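Local coordinates for alpha-amylase (Eisenia fetida, PDB 6M4K), which probably catalyses the endohydrolysis of internal alpha-1,4-glucosidic linkages in starch-like polysaccharides, as a cold-active, calcium-binding glycoside hydrolase of family 13, at residues N267-K271 against E321-I327; F331-D336 against I417-R421; R389-M394 against V452-D456; R470-V475 against E489-I495. One frame throughout, in Å; residues are numbered along the deposited sequence.

Contact 1 (N267-K271 against E321-I327); sequences NVVRK and EANMYKI. With SO4 (sulfate ion), chain F.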
# COMPACT_ATOMS: atom_id res chain seq x y z
N ASN A 267 -6.68 8.06 13.60
CA ASN A 267 -7.44 8.66 14.70
C ASN A 267 -6.62 8.72 15.98
O ASN A 267 -6.68 9.70 16.72
CB ASN A 267 -8.74 7.88 14.91
CG ASN A 267 -9.82 8.28 13.93
OD1 ASN A 267 -9.86 9.42 13.47
ND2 ASN A 267 -10.71 7.35 13.60
N VAL A 268 -5.85 7.66 16.27
CA VAL A 268 -5.09 7.63 17.52
C VAL A 268 -4.00 8.69 17.51
O VAL A 268 -3.87 9.48 18.46
CB VAL A 268 -4.52 6.22 17.78
CG1 VAL A 268 -3.52 6.28 18.93
CG2 VAL A 268 -5.66 5.25 18.12
N VAL A 269 -3.18 8.73 16.45
CA VAL A 269 -2.06 9.66 16.43
C VAL A 269 -2.56 11.10 16.36
O VAL A 269 -1.94 12.01 16.92
CB VAL A 269 -1.07 9.30 15.30
CG1 VAL A 269 0.01 10.36 15.15
CG2 VAL A 269 -0.45 7.94 15.60
N ARG A 270 -3.69 11.33 15.69
CA ARG A 270 -4.29 12.66 15.66
C ARG A 270 -4.98 13.02 16.97
O ARG A 270 -5.35 14.19 17.15
CB ARG A 270 -5.34 12.73 14.57
CG ARG A 270 -4.78 12.75 13.14
CD ARG A 270 -5.91 12.62 12.17
NE ARG A 270 -5.49 12.79 10.78
CZ ARG A 270 -5.41 13.96 10.16
NH1 ARG A 270 -5.71 15.09 10.80
NH2 ARG A 270 -5.03 14.01 8.89
N LYS A 271 -5.18 12.05 17.86
CA LYS A 271 -5.94 12.26 19.10
C LYS A 271 -7.37 12.69 18.83
O LYS A 271 -7.95 13.46 19.60
CB LYS A 271 -5.25 13.24 20.05
CG LYS A 271 -3.83 12.89 20.37
CD LYS A 271 -3.21 14.02 21.14
CE LYS A 271 -1.75 14.09 20.83
NZ LYS A 271 -1.08 15.28 21.41
N GLU A 321 0.70 15.71 6.52
CA GLU A 321 0.82 15.81 7.97
C GLU A 321 2.06 15.03 8.38
O GLU A 321 1.98 14.02 9.08
CB GLU A 321 -0.43 15.24 8.66
CG GLU A 321 -1.75 15.90 8.22
CD GLU A 321 -2.31 15.36 6.91
OE1 GLU A 321 -2.16 14.14 6.65
OE2 GLU A 321 -2.87 16.14 6.12
N ALA A 322 3.23 15.50 7.93
CA ALA A 322 4.42 14.66 7.89
C ALA A 322 4.85 14.18 9.27
O ALA A 322 5.26 13.02 9.42
CB ALA A 322 5.56 15.40 7.20
N ASN A 323 4.78 15.04 10.28
CA ASN A 323 5.28 14.64 11.59
C ASN A 323 4.43 13.52 12.18
O ASN A 323 4.95 12.51 12.66
CB ASN A 323 5.32 15.84 12.55
CG ASN A 323 6.22 15.59 13.73
OD1 ASN A 323 7.38 15.19 13.58
ND2 ASN A 323 5.69 15.81 14.93
N MET A 324 3.11 13.68 12.14
CA MET A 324 2.22 12.64 12.63
C MET A 324 2.30 11.39 11.76
O MET A 324 2.22 10.27 12.26
CB MET A 324 0.79 13.16 12.63
CG MET A 324 0.52 14.18 13.72
SD MET A 324 -1.23 14.58 13.87
CE MET A 324 -1.47 15.48 12.36
N TYR A 325 2.44 11.57 10.45
CA TYR A 325 2.56 10.43 9.53
C TYR A 325 3.78 9.58 9.87
O TYR A 325 3.71 8.34 9.82
CB TYR A 325 2.71 11.00 8.14
CG TYR A 325 2.66 10.03 6.98
CD1 TYR A 325 1.51 9.32 6.67
CD2 TYR A 325 3.75 9.91 6.12
CE1 TYR A 325 1.45 8.48 5.56
CE2 TYR A 325 3.70 9.07 5.02
CZ TYR A 325 2.56 8.36 4.75
OH TYR A 325 2.53 7.57 3.62
N LYS A 326 4.89 10.21 10.21
CA LYS A 326 6.08 9.45 10.59
C LYS A 326 5.86 8.71 11.90
O LYS A 326 6.37 7.59 12.07
CB LYS A 326 7.29 10.37 10.69
CG LYS A 326 7.80 10.84 9.34
CD LYS A 326 9.01 11.75 9.51
CE LYS A 326 8.58 13.14 9.91
NZ LYS A 326 9.76 14.05 9.99
N ILE A 327 5.15 9.31 12.85
CA ILE A 327 4.85 8.62 14.10
C ILE A 327 4.02 7.37 13.83
O ILE A 327 4.33 6.28 14.33
CB ILE A 327 4.14 9.57 15.09
CG1 ILE A 327 5.10 10.67 15.53
CG2 ILE A 327 3.64 8.78 16.29
CD1 ILE A 327 4.41 11.79 16.31
S SO4 F . 2.11 17.64 11.22
O1 SO4 F . 1.83 16.23 11.46
O2 SO4 F . 2.09 18.33 12.50
O3 SO4 F . 3.43 17.76 10.60
O4 SO4 F . 1.11 18.21 10.32
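Val269 meets Met324 where the C-terminal turn of one helix leans on the first turn of the next. CG1 of Val269 lies 3.8 Å from CB of Met324 and 3.6 Å from its carbonyl O, and the same methyl reaches CG2 of Ile327 at 4.1 Å, so a single branch bridges one turn of the opposing helix. With CG1 anti to the backbone N (chi1 173°), this branch is the one turned to the partner. The thioether of Met324 runs past the valine and crosses the Arg270 chain at about a right angle, SD 4.1 Å from its CG. Beyond it the extended Arg270 chain carries its guanidinium towards Glu321, but the salt bridge is long, NH2 to OE1 3.6 Å, with the two planes 44° apart. Each group has a firmer partner nearby: Arg270 NH2 donates to the Ile316 carbonyl, and Glu321 OE1 accepts from Thr318 N.

Glu321 is the N-cap residue. A sulfate, probably from the crystallisation liquor, sits at this helix start, accepting a hydrogen bond from Met324 N to its O1 (2.9 Å, 168°) and another from Asn323 N to O3. Helices 259-270 and 322-334 belong to the catalytic barrel domain; Leu317, in the loop before the second, packs on both Arg270 and Met324, while helix 389-401 lies against Tyr325 and Lys326.

Contact 2 (F331-D336 against I417-R421); sequences FELAWD and IAFGR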
# COMPACT_ATOMS: atom_id res chain seq x y z
N PHE A 331 5.29 3.44 14.37
CA PHE A 331 4.56 2.46 15.15
C PHE A 331 4.23 1.22 14.32
O PHE A 331 4.47 0.09 14.76
CB PHE A 331 3.28 3.05 15.75
CG PHE A 331 2.48 2.03 16.50
CD1 PHE A 331 2.83 1.69 17.80
CD2 PHE A 331 1.43 1.35 15.89
CE1 PHE A 331 2.13 0.72 18.48
CE2 PHE A 331 0.74 0.36 16.57
CZ PHE A 331 1.08 0.05 17.87
N GLU A 332 3.66 1.42 13.13
CA GLU A 332 3.26 0.30 12.29
C GLU A 332 4.43 -0.61 11.97
O GLU A 332 4.28 -1.84 11.94
CB GLU A 332 2.62 0.86 11.02
CG GLU A 332 2.53 -0.08 9.85
CD GLU A 332 2.13 0.67 8.61
OE1 GLU A 332 0.94 0.67 8.31
OE2 GLU A 332 3.03 1.28 7.97
N LEU A 333 5.61 -0.04 11.74
CA LEU A 333 6.80 -0.80 11.37
C LEU A 333 7.41 -1.50 12.58
O LEU A 333 8.01 -2.57 12.42
CB LEU A 333 7.83 0.11 10.71
CG LEU A 333 7.51 0.45 9.25
CD1 LEU A 333 8.35 1.62 8.78
CD2 LEU A 333 7.74 -0.77 8.36
N ALA A 334 7.30 -0.91 13.76
CA ALA A 334 7.85 -1.52 14.97
C ALA A 334 6.95 -2.59 15.54
O ALA A 334 7.43 -3.46 16.28
CB ALA A 334 8.07 -0.45 16.04
N TRP A 335 5.65 -2.54 15.25
CA TRP A 335 4.68 -3.49 15.76
C TRP A 335 4.79 -4.80 14.97
O TRP A 335 5.60 -4.94 14.05
CB TRP A 335 3.28 -2.90 15.64
CG TRP A 335 2.22 -3.39 16.58
CD1 TRP A 335 1.03 -3.99 16.25
CD2 TRP A 335 2.21 -3.26 18.01
NE1 TRP A 335 0.29 -4.25 17.38
CE2 TRP A 335 1.00 -3.81 18.47
CE3 TRP A 335 3.11 -2.74 18.94
CZ2 TRP A 335 0.67 -3.85 19.82
CZ3 TRP A 335 2.78 -2.77 20.28
CH2 TRP A 335 1.58 -3.33 20.71
N ASP A 336 3.98 -5.78 15.34
CA ASP A 336 3.91 -7.05 14.61
C ASP A 336 2.45 -7.27 14.26
O ASP A 336 1.68 -7.81 15.06
CB ASP A 336 4.47 -8.20 15.43
CG ASP A 336 4.51 -9.50 14.65
OD1 ASP A 336 4.36 -9.47 13.41
OD2 ASP A 336 4.70 -10.57 15.27
N ILE A 417 3.99 5.82 24.95
CA ILE A 417 4.11 4.38 25.03
C ILE A 417 5.56 4.02 24.77
O ILE A 417 6.34 4.78 24.19
CB ILE A 417 3.20 3.61 24.04
CG1 ILE A 417 3.67 3.82 22.60
CG2 ILE A 417 1.75 4.04 24.21
CD1 ILE A 417 2.92 2.96 21.58
N ALA A 418 5.93 2.83 25.20
CA ALA A 418 7.22 2.34 24.81
C ALA A 418 7.12 0.84 24.74
O ALA A 418 6.39 0.21 25.51
CB ALA A 418 8.33 2.75 25.78
N PHE A 419 7.84 0.27 23.80
CA PHE A 419 7.85 -1.18 23.79
C PHE A 419 9.07 -1.68 23.04
O PHE A 419 9.68 -0.96 22.25
CB PHE A 419 6.57 -1.78 23.17
CG PHE A 419 6.34 -1.35 21.76
CD1 PHE A 419 5.66 -0.18 21.49
CD2 PHE A 419 6.81 -2.11 20.70
CE1 PHE A 419 5.45 0.23 20.19
CE2 PHE A 419 6.60 -1.72 19.39
CZ PHE A 419 5.92 -0.55 19.14
N GLY A 420 9.40 -2.93 23.30
CA GLY A 420 10.49 -3.61 22.63
C GLY A 420 9.99 -4.75 21.76
O GLY A 420 8.81 -5.12 21.76
N ARG A 421 10.93 -5.32 21.02
CA ARG A 421 10.70 -6.53 20.23
C ARG A 421 11.78 -7.51 20.68
O ARG A 421 12.92 -7.44 20.22
CB ARG A 421 10.77 -6.24 18.74
CG ARG A 421 9.73 -5.23 18.26
CD ARG A 421 8.32 -5.83 18.24
NE ARG A 421 8.29 -7.07 17.46
CZ ARG A 421 8.28 -7.13 16.13
NH1 ARG A 421 8.28 -6.02 15.39
NH2 ARG A 421 8.26 -8.32 15.55
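The last turn of helix 322-334 and the residues that leave it at Trp335 lie against strand 416-421, with the closest CA atoms, those of Ala334 and Arg421, 7.8 Å apart. Phe419 occupies the middle. Its CG stands between the backbone N and the carbonyl carbon (chi1 59°), and the ring projects from the strand into an aromatic cluster with Phe331 and Trp335. The six-membered ring of Trp335 brings its edge over the Phe419 face in a T-shaped stack, centroids 5.0 Å apart and planes at 86°, with CE3 3.6 Å from Phe419 CZ. Ala334 CB also packs against CZ, and Phe331 approaches obliquely, CE1 to CE1 at 3.8 Å. Two residues earlier in the strand, CD1 of Ile417 touches Phe331 CE1.

Arg421 folds back on itself, bent at chi2 and chi3, and delivers NH1 to the Ala334 carbonyl O at 2.8 Å. The donor stands above the carbonyl plane rather than on a lone pair, and the N-H is bent (151°). NH2 goes to the Asn404 carbonyl, while Asp336 CB lies over one guanidinium face, 3.8 Å from NH2. An alanine at Arg421 is likely to leave the Ala334 and Asn404 carbonyls without this donor and to open a gap beside the helix end.

The chemistry is thus divided: an aromatic core joins the catalytic domain to the C-terminal beta domain, and beside it a buried cation meets the negative C-terminal end of the helix, where the dipole and nearby Asp336 would probably favour its charge.

Contact 3 (R389-M394 against V452-D456); sequences REMYNM and VISCD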
# COMPACT_ATOMS: atom_id res chain seq x y z
N ARG A 389 14.52 9.07 5.96
CA ARG A 389 15.31 8.33 6.93
C ARG A 389 14.44 7.72 8.02
O ARG A 389 14.68 6.59 8.46
CB ARG A 389 16.38 9.24 7.56
CG ARG A 389 17.29 8.52 8.57
CD ARG A 389 18.18 9.52 9.33
NE ARG A 389 17.33 10.35 10.16
CZ ARG A 389 16.96 11.59 9.88
NH1 ARG A 389 17.41 12.21 8.79
NH2 ARG A 389 16.12 12.21 10.70
N GLU A 390 13.43 8.46 8.48
CA GLU A 390 12.56 7.93 9.53
C GLU A 390 11.85 6.67 9.07
O GLU A 390 11.61 5.76 9.88
CB GLU A 390 11.55 9.00 9.96
CG GLU A 390 12.19 10.29 10.51
CD GLU A 390 12.46 11.36 9.46
OE1 GLU A 390 12.56 11.06 8.25
OE2 GLU A 390 12.55 12.55 9.85
N MET A 391 11.55 6.58 7.77
CA MET A 391 10.92 5.38 7.22
C MET A 391 11.93 4.26 7.01
O MET A 391 11.75 3.16 7.52
CB MET A 391 10.23 5.70 5.90
CG MET A 391 8.79 6.10 6.03
SD MET A 391 8.59 7.55 7.09
CE MET A 391 6.90 8.00 6.73
N TYR A 392 12.99 4.53 6.26
CA TYR A 392 13.88 3.41 5.93
C TYR A 392 14.64 2.90 7.15
O TYR A 392 14.92 1.70 7.23
CB TYR A 392 14.77 3.68 4.72
CG TYR A 392 15.86 4.73 4.85
CD1 TYR A 392 16.97 4.53 5.65
CD2 TYR A 392 15.78 5.91 4.12
CE1 TYR A 392 17.97 5.48 5.74
CE2 TYR A 392 16.78 6.86 4.19
CZ TYR A 392 17.86 6.65 5.01
OH TYR A 392 18.85 7.62 5.09
N ASN A 393 14.93 3.76 8.13
CA ASN A 393 15.57 3.24 9.34
C ASN A 393 14.58 2.46 10.20
O ASN A 393 14.99 1.55 10.93
CB ASN A 393 16.24 4.37 10.13
CG ASN A 393 17.67 4.60 9.68
OD1 ASN A 393 18.15 3.93 8.76
ND2 ASN A 393 18.36 5.53 10.34
N MET A 394 13.29 2.77 10.12
CA MET A 394 12.30 1.94 10.79
C MET A 394 12.01 0.66 10.01
O MET A 394 11.59 -0.33 10.62
CB MET A 394 11.02 2.72 11.10
CG MET A 394 11.17 3.69 12.27
SD MET A 394 11.79 2.93 13.79
CE MET A 394 10.55 1.65 14.06
N VAL A 452 17.85 5.72 15.80
CA VAL A 452 17.82 5.58 14.35
C VAL A 452 16.77 6.46 13.70
O VAL A 452 16.75 6.58 12.47
CB VAL A 452 17.72 4.12 13.88
CG1 VAL A 452 18.89 3.32 14.40
CG2 VAL A 452 16.39 3.50 14.32
N ILE A 453 15.91 7.11 14.49
CA ILE A 453 15.01 8.10 13.91
C ILE A 453 15.79 9.33 13.46
O ILE A 453 15.53 9.87 12.38
CB ILE A 453 13.89 8.46 14.91
CG1 ILE A 453 13.08 7.22 15.30
CG2 ILE A 453 12.98 9.56 14.34
CD1 ILE A 453 12.35 6.58 14.15
N SER A 454 16.74 9.78 14.28
CA SER A 454 17.49 11.00 14.01
C SER A 454 18.90 10.75 13.47
O SER A 454 19.47 11.66 12.85
CB SER A 454 17.59 11.86 15.28
OG SER A 454 18.31 11.21 16.31
N CYS A 455 19.46 9.57 13.67
CA CYS A 455 20.83 9.26 13.29
C CYS A 455 20.84 8.25 12.15
O CYS A 455 19.85 7.57 11.88
CB CYS A 455 21.61 8.70 14.48
SG CYS A 455 21.49 9.73 15.97
N ASP A 456 22.00 8.15 11.49
CA ASP A 456 22.12 7.27 10.34
C ASP A 456 22.35 5.83 10.75
O ASP A 456 21.86 4.90 10.09
CB ASP A 456 23.27 7.74 9.45
CG ASP A 456 23.06 9.13 8.92
OD1 ASP A 456 21.92 9.45 8.50
OD2 ASP A 456 24.03 9.91 8.92
O HOH W 1 20.58 7.41 7.11
O HOH W 2 20.89 5.02 7.80
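The first turns of helix 389-401 face an irregular segment that lies against one side of them: the CA atoms of Glu390 and Ile453 come within 5.0 Å, and those of Asn393 and Val452 within 6.0 Å. At this close spacing, two side chains one turn apart take successive carbonyls. Arg389 grips Ile453 O side-on with NE and NH2, both at 2.9 Å from it and both nearly in the guanidinium plane. NH2 uses an in-plane lone pair, whereas NE stands above the carbonyl plane. The chain leaves the helix with CG anti to the backbone N and turns at chi3 (67°), which swings the guanidinium back onto the loop; Ser454 O lies over one of its faces. Asn393 ND2 donates to Val452 O at 2.9 Å, a straighter bond (163°) lying in both amide and carbonyl planes.

A leucine in place of Arg389 would probably leave Ile453 O without either of its two donors and the loop free to shift from the helix start. Water bridges extend the polar side, one from Tyr392 OH to Asp456 OD1, which is also hydrogen-bonded to Ser465 OG, and another donating to Asn393 OD1 and Asp456 O. On the apolar side, CD1 of Ile453 meets CG of Met394 at 3.6 Å, and its CG2 reaches Glu390 CG.

A disulfide joins Cys455 to Cys469, just before Arg470 in the C-terminal domain. Ala494 of strand 492-496 touches Met394, Val452 and Ile453, and helix 322-334 packs on Met391 and Met394, so this end of the helix meets loop, strand and helix.

Contact 4 (R470-V475 against E489-I495); sequences RATVIV and ENPMIAI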
# COMPACT_ATOMS: atom_id res chain seq x y z
N ARG A 470 20.44 12.68 17.76
CA ARG A 470 20.36 12.86 19.20
C ARG A 470 21.56 12.24 19.90
O ARG A 470 22.31 11.44 19.34
CB ARG A 470 19.07 12.24 19.75
CG ARG A 470 17.80 12.89 19.25
CD ARG A 470 16.56 12.31 19.92
NE ARG A 470 15.33 12.74 19.25
CZ ARG A 470 14.73 13.90 19.46
NH1 ARG A 470 15.23 14.78 20.33
NH2 ARG A 470 13.62 14.20 18.80
N ALA A 471 21.73 12.63 21.16
CA ALA A 471 22.77 12.05 22.00
C ALA A 471 22.59 10.54 22.11
O ALA A 471 21.48 10.00 22.04
CB ALA A 471 22.73 12.67 23.39
N THR A 472 23.71 9.86 22.29
CA THR A 472 23.73 8.41 22.39
C THR A 472 22.90 7.93 23.58
O THR A 472 22.91 8.53 24.66
CB THR A 472 25.18 7.96 22.56
OG1 THR A 472 25.77 7.78 21.27
CG2 THR A 472 25.25 6.70 23.35
N VAL A 473 22.17 6.83 23.38
CA VAL A 473 21.37 6.20 24.42
C VAL A 473 22.17 5.07 25.04
O VAL A 473 22.60 4.14 24.34
CB VAL A 473 20.04 5.67 23.85
CG1 VAL A 473 19.29 4.90 24.91
CG2 VAL A 473 19.20 6.81 23.29
N ILE A 474 22.37 5.12 26.35
CA ILE A 474 23.10 4.09 27.08
C ILE A 474 22.10 3.09 27.65
O ILE A 474 21.25 3.45 28.47
CB ILE A 474 23.95 4.69 28.21
CG1 ILE A 474 24.99 5.66 27.64
CG2 ILE A 474 24.59 3.59 29.03
CD1 ILE A 474 25.91 5.03 26.63
N VAL A 475 22.22 1.84 27.24
CA VAL A 475 21.51 0.75 27.89
C VAL A 475 22.43 0.20 28.97
O VAL A 475 23.54 -0.26 28.66
CB VAL A 475 21.08 -0.32 26.89
CG1 VAL A 475 20.41 -1.48 27.60
CG2 VAL A 475 20.13 0.28 25.84
N GLU A 489 9.01 17.81 16.84
CA GLU A 489 9.28 17.07 15.61
C GLU A 489 10.06 15.80 15.92
O GLU A 489 10.94 15.80 16.79
CB GLU A 489 10.08 17.95 14.64
CG GLU A 489 10.60 17.22 13.40
CD GLU A 489 11.38 18.12 12.47
OE1 GLU A 489 11.25 19.36 12.58
OE2 GLU A 489 12.14 17.59 11.63
N ASN A 490 9.74 14.71 15.22
CA ASN A 490 10.31 13.39 15.47
C ASN A 490 10.41 13.06 16.97
O ASN A 490 11.49 12.76 17.48
CB ASN A 490 11.65 13.21 14.78
CG ASN A 490 11.52 13.15 13.25
OD1 ASN A 490 10.42 12.98 12.72
ND2 ASN A 490 12.64 13.28 12.56
N PRO A 491 9.27 13.10 17.70
CA PRO A 491 9.29 12.93 19.15
C PRO A 491 9.30 11.45 19.54
O PRO A 491 8.45 10.95 20.29
CB PRO A 491 7.99 13.63 19.56
CG PRO A 491 7.06 13.29 18.43
CD PRO A 491 7.90 13.27 17.18
N MET A 492 10.32 10.75 19.05
CA MET A 492 10.44 9.31 19.26
C MET A 492 11.91 8.94 19.22
O MET A 492 12.70 9.59 18.53
CB MET A 492 9.82 8.51 18.11
CG MET A 492 8.42 8.84 17.76
SD MET A 492 7.93 7.79 16.39
CE MET A 492 8.80 8.56 15.03
N ILE A 493 12.25 7.88 19.93
CA ILE A 493 13.59 7.31 19.89
C ILE A 493 13.43 5.83 19.60
O ILE A 493 12.63 5.16 20.26
CB ILE A 493 14.34 7.54 21.21
CG1 ILE A 493 14.69 9.02 21.37
CG2 ILE A 493 15.58 6.66 21.28
CD1 ILE A 493 15.44 9.33 22.66
N ALA A 494 14.19 5.33 18.64
CA ALA A 494 14.19 3.91 18.33
C ALA A 494 15.62 3.42 18.32
O ALA A 494 16.48 4.04 17.67
CB ALA A 494 13.52 3.64 16.98
N ILE A 495 15.89 2.33 19.03
CA ILE A 495 17.23 1.77 19.11
C ILE A 495 17.14 0.28 18.83
O ILE A 495 16.13 -0.37 19.12
CB ILE A 495 17.90 2.04 20.48
CG1 ILE A 495 17.05 1.49 21.62
CG2 ILE A 495 18.14 3.54 20.68
CD1 ILE A 495 17.72 1.57 23.01
O HOH W 3 14.30 11.30 17.19
O HOH W 4 11.45 16.44 19.18
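Arg470 reaches across to a run of backbone carbonyls and holds them partly through water. NH2 donates to Asn490 O at 2.9 Å, from above the carbonyl plane and with a bent N-H (143°). Two waters lie at the guanidinium edge, in its plane: one accepts from NE at 2.7 Å and donates to Met492 O, the other accepts from NH2 and donates to Glu489 O. One direct and two water-mediated links thus hold carbonyls on both sides of Pro491, the centre of an inverse gamma turn. The arginine chain is extended from CG to NE, which carries the guanidinium this far; its CD passes Ile493 CG1 at 4.1 Å.

Beyond it the contact turns apolar. CG2 of Val473 meets Ile493 CG2, and its CG1 lies 4.1 Å from CD1 of Ile495, which also touches Val475 CG2 at 3.9 Å. Ile495 has CG1 between the backbone N and the carbonyl carbon (chi1 58°), a rotamer that aims CD1 between the two valines.

The strand axes, 9.9 Å apart and crossing at -50°, are those of strands in separate sheets facing each other. Val473 pairs with Tyr449 and Ile493 with Phe428, each in its own sheet, a packing characteristic of the all-beta C-terminal domain of alpha-amylases.

How the contacts relate
Contacts 2, 3 and 4 are largely buried, whereas contact 1 is only partly so and has a sulfate bound at the start of helix 322-334. That helix serves both contact 1 and contact 2, first against another barrel helix, then against the C-terminal sheet that contact 4 also reaches. Contacts 2 and 3 both join the catalytic and C-terminal domains, the former through an aromatic cluster, the latter chiefly through side chains gripping loop carbonyls; contact 4 is internal to the beta domain. Asn490 of contact 4 gathers Lys326 and Glu390 from contacts 1 and 3, themselves salt-bridged, while Met394 packs on Ala334 and Ala494. All four lie away from the calcium site.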